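Local coordinates for protein cellulase (Clostridium cellulovorans, PDB 6UI3) that forms the glycoside hydrolase family 5 catalytic domain of a larger, broad-specificity endoglucanase that hydrolyses cellulose and probably related polysaccharides such as xylan, at residues P204-M209 with N257-K262; K251-L256 with V291-A296. All blocks are in the same frame, centred on the assembly; numbering follows the deposited sequence.

Interaction 1 (P204-M209 with N257-K262); sequences PKVAGM and NNTFVK
The hydroxyl OG1 of Thr259 is hydrogen-bonded to the carbonyl O of Met255, one turn earlier in its own helix, yet it also rests 3.7 Å from CG1 of Val206. The contact joins two helices of the outer layer of a (β/α)8 (TIM) barrel: the short helix 203-208, which follows strand 192-195, and the later part of helix 243-261, which leads to strand 267-272. Threonine suits such a border, because its hydroxyl can be satisfied within the helix while its methyl adds apolar surface. That methyl, CG2, is 3.7 Å from Val206 CG1 and also lies 3.7 Å above one face of the Phe260 ring, over its centre. Val206 delivers CG1 by placing it anti to the backbone N (chi1 168°), and the same methyl comes within 3.8 Å of Phe260 CE2, approaching the ring obliquely. The two methyls of a valine let it face two ways: CG1 meets Thr259 and Phe260, while CG2 packs against Leu256. Phe260 is buried and reaches Val267 on the barrel strand, so its large flat side chain links the helix pair to the sheet. In one of two modelled conformers, Met209 CG lies 4.2 Å from Phe260 CZ, a loose and conformer-dependent contact; the Met209 side chain also touches Asn170 and Asn173 of helix 163-182. Around Phe260 the helix widens into a pi-type turn, with Lys262 N donating to Asn257 O at 2.8 Å. On the solvent side, Lys262 NZ donates to Asn258 OD1 at 3.0 Å, from 36° above the carbonyl plane.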
ATOM      1  N   PRO A 204      10.107  17.389   1.655  1.00  9.66           N
ATOM      2  CA  PRO A 204      11.186  17.051   2.600  1.00 10.75           C
ATOM      3  C   PRO A 204      11.361  15.562   2.831  1.00 10.08           C
ATOM      4  O   PRO A 204      12.487  15.067   2.995  1.00  9.94           O
ATOM      5  CB  PRO A 204      10.794  17.803   3.874  1.00 12.28           C
ATOM      6  CG  PRO A 204      10.006  18.960   3.379  1.00 12.37           C
ATOM      7  CD  PRO A 204       9.194  18.401   2.223  1.00 11.92           C
ATOM      8  N   LYS A 205      10.257  14.809   2.839  1.00  8.96           N
ATOM      9  CA  LYS A 205      10.373  13.359   2.990  1.00  9.12           C
ATOM     10  C   LYS A 205      10.986  12.728   1.747  1.00  9.55           C
ATOM     11  O   LYS A 205      11.794  11.794   1.834  1.00  9.99           O
ATOM     12  CB  LYS A 205       9.018  12.704   3.267  1.00  8.39           C
ATOM     13  CG  LYS A 205       8.399  13.051   4.610  1.00  9.78           C
ATOM     14  CD  LYS A 205       7.518  14.277   4.563  1.00 10.16           C
ATOM     15  CE  LYS A 205       6.586  14.333   5.782  1.00 11.62           C
ATOM     16  NZ  LYS A 205       5.660  15.486   5.769  1.00 13.08           N
ATOM     17  N   VAL A 206      10.595  13.224   0.573  1.00 10.02           N
ATOM     18  CA  VAL A 206      11.128  12.704  -0.681  1.00 10.65           C
ATOM     19  C   VAL A 206      12.614  12.986  -0.780  1.00 11.87           C
ATOM     20  O   VAL A 206      13.408  12.091  -1.111  1.00 12.61           O
ATOM     21  CB  VAL A 206      10.322  13.312  -1.842  1.00 10.91           C
ATOM     22  CG1 VAL A 206      11.003  13.046  -3.191  1.00 11.58           C
ATOM     23  CG2 VAL A 206       8.893  12.766  -1.800  1.00 10.98           C
ATOM     24  N   ALA A 207      13.026  14.203  -0.445  1.00 11.13           N
ATOM     25  CA  ALA A 207      14.438  14.560  -0.511  1.00 12.56           C
ATOM     26  C   ALA A 207      15.250  13.829   0.548  1.00 13.09           C
ATOM     27  O   ALA A 207      16.437  13.546   0.328  1.00 14.05           O
ATOM     28  CB  ALA A 207      14.592  16.067  -0.332  1.00 14.05           C
ATOM     29  N   GLY A 208      14.654  13.556   1.704  1.00 11.24           N
ATOM     30  CA  GLY A 208      15.334  12.861   2.783  1.00 10.85           C
ATOM     31  C   GLY A 208      15.501  11.379   2.573  1.00  9.72           C
ATOM     32  O   GLY A 208      16.270  10.735   3.294  1.00 10.68           O
ATOM     33  N   MET A 209      14.788  10.821   1.607  1.00  9.68           N
ATOM     34  CA  MET A 209      14.820   9.396   1.315  0.58  9.58           C
ATOM     35  C   MET A 209      16.138   8.993   0.676  1.00  9.18           C
ATOM     36  O   MET A 209      16.606   9.648  -0.248  1.00 10.11           O
ATOM     37  CB  MET A 209      13.707   9.129   0.296  0.58  9.74           C
ATOM     38  CG  MET A 209      13.554   7.711  -0.134  0.58 10.12           C
ATOM     39  SD  MET A 209      12.961   6.719   1.254  0.58  8.84           S
ATOM     40  CE  MET A 209      12.597   5.193   0.377  0.58  9.36           C
ATOM     41  N   ASN A 257       8.306  12.087 -10.339  1.00  8.35           N
ATOM     42  CA  ASN A 257       8.916  11.646 -11.584  1.00  8.45           C
ATOM     43  C   ASN A 257      10.366  12.113 -11.671  1.00  8.94           C
ATOM     44  O   ASN A 257      11.254  11.343 -12.055  1.00  9.51           O
ATOM     45  CB  ASN A 257       8.084  12.174 -12.753  1.00  9.67           C
ATOM     46  CG  ASN A 257       8.574  11.668 -14.082  1.00 10.75           C
ATOM     47  OD1 ASN A 257       8.612  10.452 -14.305  1.00 11.60           O
ATOM     48  ND2 ASN A 257       8.925  12.582 -14.981  1.00 11.08           N
ATOM     49  N   ASN A 258      10.633  13.378 -11.318  1.00  8.92           N
ATOM     50  CA  ASN A 258      11.999  13.894 -11.366  1.00  9.80           C
ATOM     51  C   ASN A 258      12.902  13.173 -10.376  1.00 10.34           C
ATOM     52  O   ASN A 258      14.057  12.869 -10.685  1.00 11.20           O
ATOM     53  CB  ASN A 258      12.033  15.391 -11.031  1.00 10.87           C
ATOM     54  CG  ASN A 258      11.594  16.277 -12.170  1.00 14.02           C
ATOM     55  OD1 ASN A 258      11.568  15.859 -13.320  1.00 14.92           O
ATOM     56  ND2 ASN A 258      11.240  17.511 -11.848  1.00 14.26           N
ATOM     57  N   THR A 259      12.408  12.917  -9.167  1.00 10.00           N
ATOM     58  CA  THR A 259      13.284  12.394  -8.128  1.00  9.81           C
ATOM     59  C   THR A 259      13.577  10.917  -8.330  1.00  9.25           C
ATOM     60  O   THR A 259      14.717  10.486  -8.168  1.00  9.88           O
ATOM     61  CB  THR A 259      12.641  12.580  -6.754  1.00 11.59           C
ATOM     62  OG1 THR A 259      12.417  13.974  -6.498  1.00 15.27           O
ATOM     63  CG2 THR A 259      13.506  12.007  -5.667  1.00 12.30           C
ATOM     64  N   PHE A 260      12.562  10.127  -8.679  1.00  8.36           N
ATOM     65  CA  PHE A 260      12.672   8.672  -8.718  1.00  8.16           C
ATOM     66  C   PHE A 260      12.576   8.103 -10.129  1.00  8.74           C
ATOM     67  O   PHE A 260      13.516   7.447 -10.604  1.00  8.85           O
ATOM     68  CB  PHE A 260      11.591   8.049  -7.824  1.00  8.53           C
ATOM     69  CG  PHE A 260      11.669   8.470  -6.379  1.00  8.52           C
ATOM     70  CD1 PHE A 260      12.779   8.159  -5.625  1.00  9.02           C
ATOM     71  CD2 PHE A 260      10.616   9.140  -5.766  1.00  8.71           C
ATOM     72  CE1 PHE A 260      12.862   8.521  -4.302  1.00  9.78           C
ATOM     73  CE2 PHE A 260      10.693   9.493  -4.431  1.00  8.72           C
ATOM     74  CZ  PHE A 260      11.811   9.189  -3.707  1.00  8.79           C
ATOM     75  N   VAL A 261      11.460   8.345 -10.825  1.00  9.09           N
ATOM     76  CA  VAL A 261      11.174   7.594 -12.052  1.00  9.50           C
ATOM     77  C   VAL A 261      12.211   7.883 -13.129  1.00 10.85           C
ATOM     78  O   VAL A 261      12.709   6.965 -13.799  1.00 11.84           O
ATOM     79  CB  VAL A 261       9.740   7.874 -12.549  1.00  9.79           C
ATOM     80  CG1 VAL A 261       9.444   7.079 -13.838  1.00 11.95           C
ATOM     81  CG2 VAL A 261       8.720   7.513 -11.482  1.00 10.93           C
ATOM     82  N   LYS A 262      12.571   9.153 -13.307  1.00 10.80           N
ATOM     83  CA  LYS A 262      13.574   9.525 -14.301  1.00 12.03           C
ATOM     84  C   LYS A 262      14.948   8.978 -13.958  1.00 12.79           C
ATOM     85  O   LYS A 262      15.817   8.911 -14.833  1.00 15.22           O
ATOM     86  CB  LYS A 262      13.623  11.054 -14.458  1.00 14.69           C
ATOM     87  CG  LYS A 262      12.474  11.576 -15.293  1.00 17.86           C
ATOM     88  CD  LYS A 262      12.335  13.099 -15.287  1.00 22.98           C
ATOM     89  CE  LYS A 262      13.598  13.822 -15.624  1.00 26.56           C
ATOM     90  NZ  LYS A 262      13.294  15.291 -15.765  1.00 28.66           N
TER

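Interaction 2 (K251-L256 with V291-A296); sequences KTFRML and VSTATA
Phe253 meets Ala294 along the CD2, CE2 and CZ side of its ring, CE2 lying 3.5 Å from the alanine CB, and CD2 is 3.8 Å from Ala294 CA. These distances belong to one of two conformers modelled for Phe253. Because alanine carries nothing beyond CB, the ring can come right up to the neighbouring helix, and the backbone N of Ala294 stands 4.3 Å above one ring face, offset toward the rim. Thr293 meets the root of the side chain instead: its CG2 is 3.8 Å from Phe253 CB and lies oblique to the ring. With OG1 at chi1 -58°, beside the backbone N, CG2 is anti to that N and meets Phe253, while OG1 bonds Phe289 O of its own helix. Here helices 243-261 and 280-296, consecutive in the outer layer of the TIM barrel, flank strand 267-272, whose Ile269 also touches Phe253. Tyr290 packs edge-to-face with the Phe253 ring, which also touches Met299. On another side of helix 280-296, Thr295 OG1 donates to Val291 O at 2.7 Å, while Thr295 N reaches the same oxygen from the opposite face of its plane; the Thr295 side chain touches Phe339 of helix 329-339.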
ATOM      1  N   LYS A 251       1.871  18.996  -9.746  1.00  7.20           N
ATOM      2  CA  LYS A 251       3.196  19.373  -9.258  1.00  7.71           C
ATOM      3  C   LYS A 251       3.831  18.232  -8.481  1.00  7.20           C
ATOM      4  O   LYS A 251       5.018  17.920  -8.656  1.00  7.90           O
ATOM      5  CB  LYS A 251       3.080  20.627  -8.388  1.00  9.12           C
ATOM      6  CG  LYS A 251       4.398  21.136  -7.766  1.00 10.51           C
ATOM      7  CD  LYS A 251       4.201  22.446  -7.024  1.00 16.01           C
ATOM      8  CE  LYS A 251       3.510  22.233  -5.693  1.00 19.73           C
ATOM      9  NZ  LYS A 251       3.091  23.544  -5.095  1.00 24.13           N
ATOM     10  N   THR A 252       3.047  17.588  -7.622  1.00  7.11           N
ATOM     11  CA  THR A 252       3.571  16.497  -6.807  1.00  7.34           C
ATOM     12  C   THR A 252       4.050  15.360  -7.690  1.00  7.33           C
ATOM     13  O   THR A 252       5.134  14.811  -7.480  1.00  7.71           O
ATOM     14  CB  THR A 252       2.498  16.001  -5.832  1.00  7.86           C
ATOM     15  OG1 THR A 252       2.117  17.045  -4.932  1.00  9.74           O
ATOM     16  CG2 THR A 252       2.983  14.825  -4.995  1.00  8.77           C
ATOM     17  N   PHE A 253       3.253  14.991  -8.696  1.00  7.45           N
ATOM     18  CA  PHE A 253       3.616  13.858  -9.544  0.57  7.57           C
ATOM     19  C   PHE A 253       4.810  14.178 -10.432  1.00  7.85           C
ATOM     20  O   PHE A 253       5.682  13.323 -10.637  1.00  7.66           O
ATOM     21  CB  PHE A 253       2.408  13.359 -10.351  0.57  7.70           C
ATOM     22  CG  PHE A 253       1.559  12.379  -9.587  0.57  8.11           C
ATOM     23  CD1 PHE A 253       0.469  12.822  -8.862  0.57  8.99           C
ATOM     24  CD2 PHE A 253       1.895  11.031  -9.545  0.57  7.92           C
ATOM     25  CE1 PHE A 253      -0.292  11.951  -8.125  0.57  9.28           C
ATOM     26  CE2 PHE A 253       1.144  10.147  -8.794  0.57  8.93           C
ATOM     27  CZ  PHE A 253       0.041  10.610  -8.092  0.57  8.58           C
ATOM     28  N   ARG A 254       4.880  15.399 -10.969  1.00  7.34           N
ATOM     29  CA  ARG A 254       6.076  15.778 -11.713  1.00  7.63           C
ATOM     30  C   ARG A 254       7.324  15.690 -10.830  1.00  7.77           C
ATOM     31  O   ARG A 254       8.397  15.298 -11.296  1.00  8.09           O
ATOM     32  CB  ARG A 254       5.924  17.188 -12.283  1.00  7.75           C
ATOM     33  CG  ARG A 254       4.963  17.312 -13.453  1.00  8.05           C
ATOM     34  CD  ARG A 254       4.920  18.714 -13.983  1.00  9.34           C
ATOM     35  NE  ARG A 254       3.940  18.919 -15.055  1.00 10.60           N
ATOM     36  CZ  ARG A 254       4.202  18.797 -16.345  1.00 12.29           C
ATOM     37  NH1 ARG A 254       5.394  18.427 -16.759  1.00 15.19           N
ATOM     38  NH2 ARG A 254       3.248  19.037 -17.221  1.00 14.27           N
ATOM     39  N   MET A 255       7.204  16.084  -9.561  1.00  7.32           N
ATOM     40  CA  MET A 255       8.344  16.024  -8.651  0.79  7.42           C
ATOM     41  C   MET A 255       8.743  14.579  -8.359  1.00  7.32           C
ATOM     42  O   MET A 255       9.941  14.261  -8.336  1.00  8.15           O
ATOM     43  CB  MET A 255       7.999  16.819  -7.392  0.79  8.38           C
ATOM     44  CG  MET A 255       9.035  16.762  -6.282  0.79  9.19           C
ATOM     45  SD  MET A 255       8.896  15.295  -5.267  0.79 10.07           S
ATOM     46  CE  MET A 255       7.308  15.576  -4.490  0.79 11.87           C
ATOM     47  N   LEU A 256       7.775  13.684  -8.154  1.00  7.31           N
ATOM     48  CA  LEU A 256       8.109  12.279  -7.923  1.00  7.67           C
ATOM     49  C   LEU A 256       8.778  11.689  -9.157  1.00  7.96           C
ATOM     50  O   LEU A 256       9.698  10.866  -9.050  1.00  8.27           O
ATOM     51  CB  LEU A 256       6.845  11.494  -7.574  1.00  8.14           C
ATOM     52  CG  LEU A 256       6.236  11.796  -6.201  1.00  7.84           C
ATOM     53  CD1 LEU A 256       4.867  11.159  -6.084  1.00  8.16           C
ATOM     54  CD2 LEU A 256       7.129  11.341  -5.037  1.00  9.40           C
ATOM     55  N   VAL A 291      -5.645   9.520 -11.548  1.00  6.79           N
ATOM     56  CA  VAL A 291      -5.101   8.323 -12.174  1.00  7.09           C
ATOM     57  C   VAL A 291      -4.453   8.665 -13.508  1.00  7.93           C
ATOM     58  O   VAL A 291      -3.417   8.094 -13.865  1.00  8.02           O
ATOM     59  CB  VAL A 291      -6.155   7.205 -12.271  1.00  7.34           C
ATOM     60  CG1 VAL A 291      -5.600   5.993 -13.001  1.00  8.70           C
ATOM     61  CG2 VAL A 291      -6.609   6.806 -10.876  1.00  7.73           C
ATOM     62  N   SER A 292      -5.047   9.576 -14.287  1.00  8.34           N
ATOM     63  CA  SER A 292      -4.416   9.969 -15.543  0.62  8.47           C
ATOM     64  C   SER A 292      -3.025  10.544 -15.307  1.00  8.43           C
ATOM     65  O   SER A 292      -2.071  10.215 -16.028  1.00  9.26           O
ATOM     66  CB  SER A 292      -5.283  10.986 -16.272  0.62 10.03           C
ATOM     67  OG  SER A 292      -4.608  11.464 -17.424  0.62 12.48           O
ATOM     68  N   THR A 293      -2.894  11.423 -14.321  1.00  7.71           N
ATOM     69  CA  THR A 293      -1.611  12.051 -14.030  1.00  8.59           C
ATOM     70  C   THR A 293      -0.594  11.015 -13.575  1.00  8.36           C
ATOM     71  O   THR A 293       0.549  11.004 -14.043  1.00  9.17           O
ATOM     72  CB  THR A 293      -1.809  13.142 -12.965  1.00  9.37           C
ATOM     73  OG1 THR A 293      -2.758  14.107 -13.434  1.00  9.85           O
ATOM     74  CG2 THR A 293      -0.500  13.861 -12.679  1.00 11.32           C
ATOM     75  N   ALA A 294      -0.982  10.139 -12.645  1.00  7.94           N
ATOM     76  CA  ALA A 294      -0.076   9.088 -12.182  1.00  7.47           C
ATOM     77  C   ALA A 294       0.349   8.175 -13.329  1.00  7.85           C
ATOM     78  O   ALA A 294       1.518   7.773 -13.423  1.00  8.55           O
ATOM     79  CB  ALA A 294      -0.785   8.271 -11.100  1.00  7.73           C
ATOM     80  N   THR A 295      -0.595   7.804 -14.191  1.00  7.88           N
ATOM     81  CA  THR A 295      -0.301   6.894 -15.291  1.00  8.81           C
ATOM     82  C   THR A 295       0.697   7.520 -16.257  1.00  9.54           C
ATOM     83  O   THR A 295       1.510   6.805 -16.852  1.00 10.17           O
ATOM     84  CB  THR A 295      -1.616   6.487 -15.986  1.00  8.75           C
ATOM     85  OG1 THR A 295      -2.477   5.837 -15.041  1.00  8.69           O
ATOM     86  CG2 THR A 295      -1.385   5.527 -17.134  1.00 10.21           C
ATOM     87  N   ALA A 296       0.659   8.845 -16.424  1.00  9.61           N
ATOM     88  CA  ALA A 296       1.623   9.532 -17.285  1.00 10.78           C
ATOM     89  C   ALA A 296       3.057   9.300 -16.832  1.00 12.39           C
ATOM     90  O   ALA A 296       3.984   9.383 -17.656  1.00 14.01           O
ATOM     91  CB  ALA A 296       1.302  11.028 -17.319  1.00 11.24           C
TER

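Overall arrangement
Interactions 1 and 2 share helix 243-261, which packs against helix 203-208 in the first and helix 280-296 in the second. Their centres are 13 Å apart, and they touch directly: Val206 CG2 lies 4.0 Å from Leu256 CD2, while its CG1 serves interaction 1, so one valine touches both segments of the shared helix. Phe260 and Phe253 each reach strand 267-272, at Val267 and Ile269, tying both contacts to one strand. The centres lie about 18 and 17 Å from the chain centre, in the outer helical layer. In this family catalysis takes place at the C-terminal ends of the strands, whereas residues 257-262 and 291-296 lie in later helix turns, on the side leading to strand N-termini.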